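Local coordinates for Rho guanine nucleotide exchange factor 3 (Mus musculus, PDB 2Z0Q), which acts as a guanine nucleotide exchange factor for the small GTPases RhoA and RhoB, this chain comprising its DH and PH domains, at residues L160-Y163 with P164-R168; Q181-L184 with E185-I188; A187-I190 with I191-I194. All blocks are in the same frame, centred on the assembly; numbering follows the deposited sequence.

How the contacts relate
From the N terminus, contact 1 comes first, on helix 155-172, and contacts 2 and 3 follow on the next helix, 180-213. Each joins residues one turn apart on a single helix, so no long loop is closed. The contacts run in series without nesting or crossing, although contacts 2 and 3 overlap at A187 and I188. The two helices meet side by side in the DH domain: L167 of contact 1 packs on A187 and I188, its CB lying 3.6 Å from CG1 of I188, and R168 reaches both I188 and Q192. Contact 1 thus lies against the shared turn of contacts 2 and 3, tying together the last two long helices of the DH helical bundle.

Contact 1. Residues L160-Y163 with P164-R168; sequences LVKY and PLLLR
The amide of L167 donates a short, nearly straight hydrogen bond to the carbonyl oxygen of Y163 (N to O 2.8 Å, N-H...O angle 173°). One residue back, L166 N binds K162 O at 3.1 Å. These regular helical bonds follow an irregular turn in helix 155-172 of the DH domain. P164 has no N-H for L160 O, which accepts the amide of Y163. CD of P164 lies 3.4 Å from V161 O, and the L165 amide does not bond to that oxygen directly. A water fills in, donating to V161 O at 2.8 Å and accepting from L165 N at 3.1 Å.

On the outer surface, the K162 and L166 side chains cross obliquely, CG to CG 4.0 Å. The lysine's CG stands anti to the backbone N (chi1 -158°) and the rest of its chain is extended, which brings CE beside CD2 of L166. The Y163 ring goes to the buried side, where its CD1 approaches CD1 of L166 at 4.3 Å and its hydroxyl hydrogen-bonds E31, while L160 and L167 pack on V195 and I188 of helix 180-213. The chemistry is that of a proline kink: two helical bonds are missing, at P164 N and L165 N, and water bridges the second pair, so the helix bends while V161 O and L165 N keep partners.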
# COMPACT_ATOMS: atom_id res chain seq x y z
N LEU A 160 5.66 -10.72 -1.11
CA LEU A 160 5.51 -11.49 0.12
C LEU A 160 4.13 -12.15 0.20
O LEU A 160 4.00 -13.32 0.51
CB LEU A 160 5.70 -10.60 1.34
CG LEU A 160 5.55 -11.32 2.66
CD1 LEU A 160 6.80 -12.14 2.95
CD2 LEU A 160 5.33 -10.26 3.75
N VAL A 161 3.10 -11.36 -0.09
CA VAL A 161 1.72 -11.82 -0.03
C VAL A 161 1.42 -12.95 -1.00
O VAL A 161 0.54 -13.78 -0.74
CB VAL A 161 0.76 -10.59 -0.28
CG1 VAL A 161 -0.62 -11.03 -0.78
CG2 VAL A 161 0.67 -9.80 0.98
N LYS A 162 2.17 -12.98 -2.09
CA LYS A 162 2.00 -13.96 -3.15
C LYS A 162 2.77 -15.25 -2.92
O LYS A 162 2.53 -16.24 -3.60
CB LYS A 162 2.42 -13.36 -4.50
CG LYS A 162 1.81 -14.07 -5.70
CD LYS A 162 2.12 -13.34 -7.02
CE LYS A 162 1.60 -14.13 -8.22
NZ LYS A 162 2.11 -13.52 -9.48
N TYR A 163 3.67 -15.30 -1.92
CA TYR A 163 4.44 -16.54 -1.79
C TYR A 163 3.58 -17.79 -1.51
O TYR A 163 3.83 -18.85 -2.07
CB TYR A 163 5.53 -16.41 -0.71
CG TYR A 163 6.83 -15.77 -1.20
CD1 TYR A 163 7.51 -16.30 -2.30
CD2 TYR A 163 7.37 -14.66 -0.55
CE1 TYR A 163 8.70 -15.74 -2.74
CE2 TYR A 163 8.54 -14.10 -0.99
CZ TYR A 163 9.21 -14.64 -2.09
OH TYR A 163 10.38 -14.07 -2.56
N PRO A 164 2.56 -17.68 -0.63
CA PRO A 164 1.75 -18.88 -0.38
C PRO A 164 1.17 -19.45 -1.71
O PRO A 164 1.21 -20.66 -1.96
CB PRO A 164 0.67 -18.38 0.58
CG PRO A 164 1.38 -17.33 1.37
CD PRO A 164 2.19 -16.59 0.27
N LEU A 165 0.63 -18.56 -2.54
CA LEU A 165 0.03 -18.96 -3.82
C LEU A 165 1.08 -19.65 -4.72
O LEU A 165 0.83 -20.70 -5.30
CB LEU A 165 -0.53 -17.70 -4.52
CG LEU A 165 -1.14 -17.85 -5.92
CD1 LEU A 165 -2.02 -16.57 -6.24
CD2 LEU A 165 -0.06 -18.01 -6.96
N LEU A 166 2.26 -19.04 -4.80
CA LEU A 166 3.31 -19.57 -5.66
C LEU A 166 3.87 -20.90 -5.18
O LEU A 166 4.10 -21.81 -5.98
CB LEU A 166 4.46 -18.55 -5.76
CG LEU A 166 4.19 -17.20 -6.40
CD1 LEU A 166 5.41 -16.23 -6.10
CD2 LEU A 166 4.02 -17.44 -7.91
N LEU A 167 4.11 -21.02 -3.86
CA LEU A 167 4.62 -22.28 -3.35
C LEU A 167 3.53 -23.36 -3.40
O LEU A 167 3.83 -24.51 -3.59
CB LEU A 167 5.12 -22.12 -1.90
CG LEU A 167 6.20 -21.06 -1.75
CD1 LEU A 167 6.84 -21.18 -0.33
CD2 LEU A 167 7.27 -21.21 -2.84
N ARG A 168 2.26 -22.98 -3.20
CA ARG A 168 1.21 -23.99 -3.26
C ARG A 168 1.03 -24.52 -4.71
O ARG A 168 0.62 -25.66 -4.91
CB ARG A 168 -0.13 -23.44 -2.68
CG ARG A 168 -1.09 -24.56 -2.40
CD ARG A 168 -2.38 -24.08 -1.72
NE ARG A 168 -2.13 -23.41 -0.45
CZ ARG A 168 -2.21 -22.09 -0.24
NH1 ARG A 168 -2.53 -21.23 -1.21
NH2 ARG A 168 -2.00 -21.62 0.99
O HOH W 1 -0.80 -15.99 -1.69

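Contact 2. Residues Q181-L184 with E185-I188; sequences QQHL and EEAI
E185 folds its methylene chain over the peptide carbonyl of Q181, with CG only 3.2 Å from Q181 O. This is the beginning of helix 180-213, the long last helix of the DH domain. CG of E185 lies beside that residue's backbone N (chi1 -71°), and the extended remainder leads the carboxylate back along the previous turn, bringing OE1 to 3.9 Å from CA of Q182. The same Q181 oxygen accepts the amide of E185 at 3.0 Å, and three further bonds of this kind, E186 to Q182, A187 to H183 and I188 to L184, make an unbroken run of i-to-i+4 bonds.

I188 repeats the pattern on the buried side: CG1 rests 3.2 Å from L184 O while CD1 follows it over the carbonyl. Here L184 packs on L98 and V94, whereas A187 and I188 meet L167 of helix 155-172. The helix start has a further tie, since NE2 of Q181 hydrogen-bonds both T174 O and OD1 of N176 in the preceding connection. Elsewhere on the turn, H183 and E186 pass loosely: OE1 of E186 lies at the imidazole edge, near the ring plane, 4.5 Å from CD2 of H183.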
# COMPACT_ATOMS: atom_id res chain seq x y z
N GLN A 181 6.85 -32.45 -0.65
CA GLN A 181 5.49 -32.19 -0.13
C GLN A 181 5.54 -31.62 1.28
O GLN A 181 4.98 -30.55 1.55
CB GLN A 181 4.62 -33.46 -0.09
CG GLN A 181 4.26 -34.04 -1.40
CD GLN A 181 3.08 -35.00 -1.28
OE1 GLN A 181 3.00 -35.81 -0.34
NE2 GLN A 181 2.17 -34.93 -2.22
N GLN A 182 6.22 -32.30 2.19
CA GLN A 182 6.29 -31.78 3.57
C GLN A 182 7.01 -30.44 3.67
O GLN A 182 6.60 -29.56 4.39
CB GLN A 182 6.96 -32.80 4.49
CG GLN A 182 6.07 -33.99 4.85
CD GLN A 182 6.14 -35.14 3.85
OE1 GLN A 182 5.62 -36.23 4.15
NE2 GLN A 182 6.77 -34.93 2.68
N HIS A 183 8.12 -30.30 2.95
CA HIS A 183 8.87 -29.05 3.01
C HIS A 183 8.08 -27.88 2.50
O HIS A 183 8.15 -26.78 3.05
CB HIS A 183 10.17 -29.20 2.24
CG HIS A 183 11.11 -30.15 2.90
ND1 HIS A 183 11.86 -31.07 2.20
CD2 HIS A 183 11.40 -30.34 4.21
CE1 HIS A 183 12.57 -31.79 3.06
NE2 HIS A 183 12.31 -31.36 4.28
N LEU A 184 7.31 -28.11 1.43
CA LEU A 184 6.51 -27.02 0.88
C LEU A 184 5.36 -26.68 1.81
O LEU A 184 5.05 -25.51 2.00
CB LEU A 184 5.98 -27.39 -0.52
CG LEU A 184 7.07 -27.33 -1.61
CD1 LEU A 184 6.59 -28.08 -2.83
CD2 LEU A 184 7.41 -25.84 -1.93
N GLU A 185 4.72 -27.71 2.37
CA GLU A 185 3.63 -27.44 3.32
C GLU A 185 4.18 -26.57 4.48
O GLU A 185 3.52 -25.65 4.97
CB GLU A 185 3.04 -28.77 3.84
CG GLU A 185 2.24 -29.48 2.74
CD GLU A 185 1.88 -30.92 3.05
OE1 GLU A 185 2.40 -31.48 4.04
OE2 GLU A 185 1.05 -31.50 2.28
N GLU A 186 5.40 -26.88 4.91
CA GLU A 186 6.01 -26.11 5.98
C GLU A 186 6.25 -24.65 5.57
O GLU A 186 5.87 -23.73 6.26
CB GLU A 186 7.31 -26.78 6.44
CG GLU A 186 8.17 -25.86 7.31
CD GLU A 186 9.49 -26.50 7.82
OE1 GLU A 186 9.85 -27.60 7.38
OE2 GLU A 186 10.19 -25.86 8.68
N ALA A 187 6.88 -24.46 4.40
CA ALA A 187 7.18 -23.13 3.94
C ALA A 187 5.91 -22.29 3.79
O ALA A 187 5.91 -21.11 4.12
CB ALA A 187 7.95 -23.21 2.60
N ILE A 188 4.88 -22.90 3.23
CA ILE A 188 3.64 -22.18 3.03
C ILE A 188 3.08 -21.75 4.39
O ILE A 188 2.73 -20.58 4.59
CB ILE A 188 2.62 -23.07 2.30
CG1 ILE A 188 3.07 -23.28 0.84
CG2 ILE A 188 1.23 -22.40 2.32
CD1 ILE A 188 2.40 -24.46 0.18

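Contact 3. Residues A187-I190 with I191-I194; sequences AINI and IQGI
Backbone bonds between A187-I190 and I191-I194 form an unbroken helical run of about two turns. I191 N binds A187 O at 3.0 Å, Q192 N binds I188 O, G193 N binds N189 O and I194 N binds I190 O.

Side chains laid against carbonyls make up a second set. Q192 passes its CG 3.2 Å from I188 O, and CG1 of I191 lies 3.3 Å from A187 O. I194 does the same over I190 O, its CG1 at 3.4 Å. In I191 the CG1 branch is beside the backbone N (chi1 -69°), which directs the longer arm back along the preceding turn, toward A187, and leaves CD1 of I191 3.6 Å from A187 O. The rest of the Q192 chain is extended and follows the I188 carbonyl, bringing OE1 of Q192 to 3.6 Å from CA of N189.

This segment belongs to helix 180-213, which closes the DH helical bundle and runs on toward the PH domain. A187 and I191 are buried against L102, in a loop, and the more exposed I190 also touches it.

Contacts between side chains a turn apart are of two sorts. I188 and Q192 lie side by side and point the same way, with CG2 of the isoleucine 3.7 Å from OE1 of the amide; R168 of helix 155-172 packs against both. I190 and I194 make the purely apolar pair. Their chains meet at an angle, and CG2 of I190, which stands anti to its own N, comes to 3.9 Å from CD1 of I194.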
# COMPACT_ATOMS: atom_id res chain seq x y z
N ALA A 187 6.88 -24.46 4.40
CA ALA A 187 7.18 -23.13 3.94
C ALA A 187 5.91 -22.29 3.79
O ALA A 187 5.91 -21.11 4.12
CB ALA A 187 7.95 -23.21 2.60
N ILE A 188 4.88 -22.90 3.23
CA ILE A 188 3.64 -22.18 3.03
C ILE A 188 3.08 -21.75 4.39
O ILE A 188 2.73 -20.58 4.59
CB ILE A 188 2.62 -23.07 2.30
CG1 ILE A 188 3.07 -23.28 0.84
CG2 ILE A 188 1.23 -22.40 2.32
CD1 ILE A 188 2.40 -24.46 0.18
N ASN A 189 3.02 -22.67 5.33
CA ASN A 189 2.47 -22.33 6.68
C ASN A 189 3.25 -21.24 7.36
O ASN A 189 2.68 -20.30 7.97
CB ASN A 189 2.49 -23.53 7.62
CG ASN A 189 1.62 -23.31 8.86
OD1 ASN A 189 0.40 -23.42 8.78
ND2 ASN A 189 2.25 -22.97 10.00
N ILE A 190 4.56 -21.34 7.29
CA ILE A 190 5.40 -20.34 7.95
C ILE A 190 5.19 -18.93 7.33
O ILE A 190 5.07 -17.95 8.05
CB ILE A 190 6.86 -20.73 7.84
CG1 ILE A 190 7.09 -22.04 8.60
CG2 ILE A 190 7.77 -19.58 8.38
CD1 ILE A 190 6.76 -22.01 10.09
N ILE A 191 5.15 -18.86 6.00
CA ILE A 191 4.96 -17.58 5.34
C ILE A 191 3.54 -17.06 5.63
O ILE A 191 3.36 -15.86 5.80
CB ILE A 191 5.24 -17.69 3.81
CG1 ILE A 191 6.74 -17.91 3.62
CG2 ILE A 191 4.91 -16.37 3.08
CD1 ILE A 191 7.09 -18.35 2.18
N GLN A 192 2.55 -17.95 5.71
CA GLN A 192 1.23 -17.44 6.04
C GLN A 192 1.26 -16.73 7.40
O GLN A 192 0.60 -15.69 7.58
CB GLN A 192 0.21 -18.56 6.06
CG GLN A 192 -0.07 -19.09 4.65
CD GLN A 192 -0.98 -20.28 4.67
OE1 GLN A 192 -0.68 -21.29 5.31
NE2 GLN A 192 -2.12 -20.18 3.98
N GLY A 193 2.02 -17.31 8.33
CA GLY A 193 2.16 -16.70 9.65
C GLY A 193 2.88 -15.36 9.62
O GLY A 193 2.53 -14.42 10.35
N ILE A 194 3.90 -15.25 8.78
CA ILE A 194 4.70 -14.05 8.66
C ILE A 194 3.82 -12.94 8.07
O ILE A 194 3.81 -11.81 8.57
CB ILE A 194 5.93 -14.30 7.72
CG1 ILE A 194 6.97 -15.17 8.45
CG2 ILE A 194 6.63 -12.97 7.36
CD1 ILE A 194 8.05 -15.77 7.55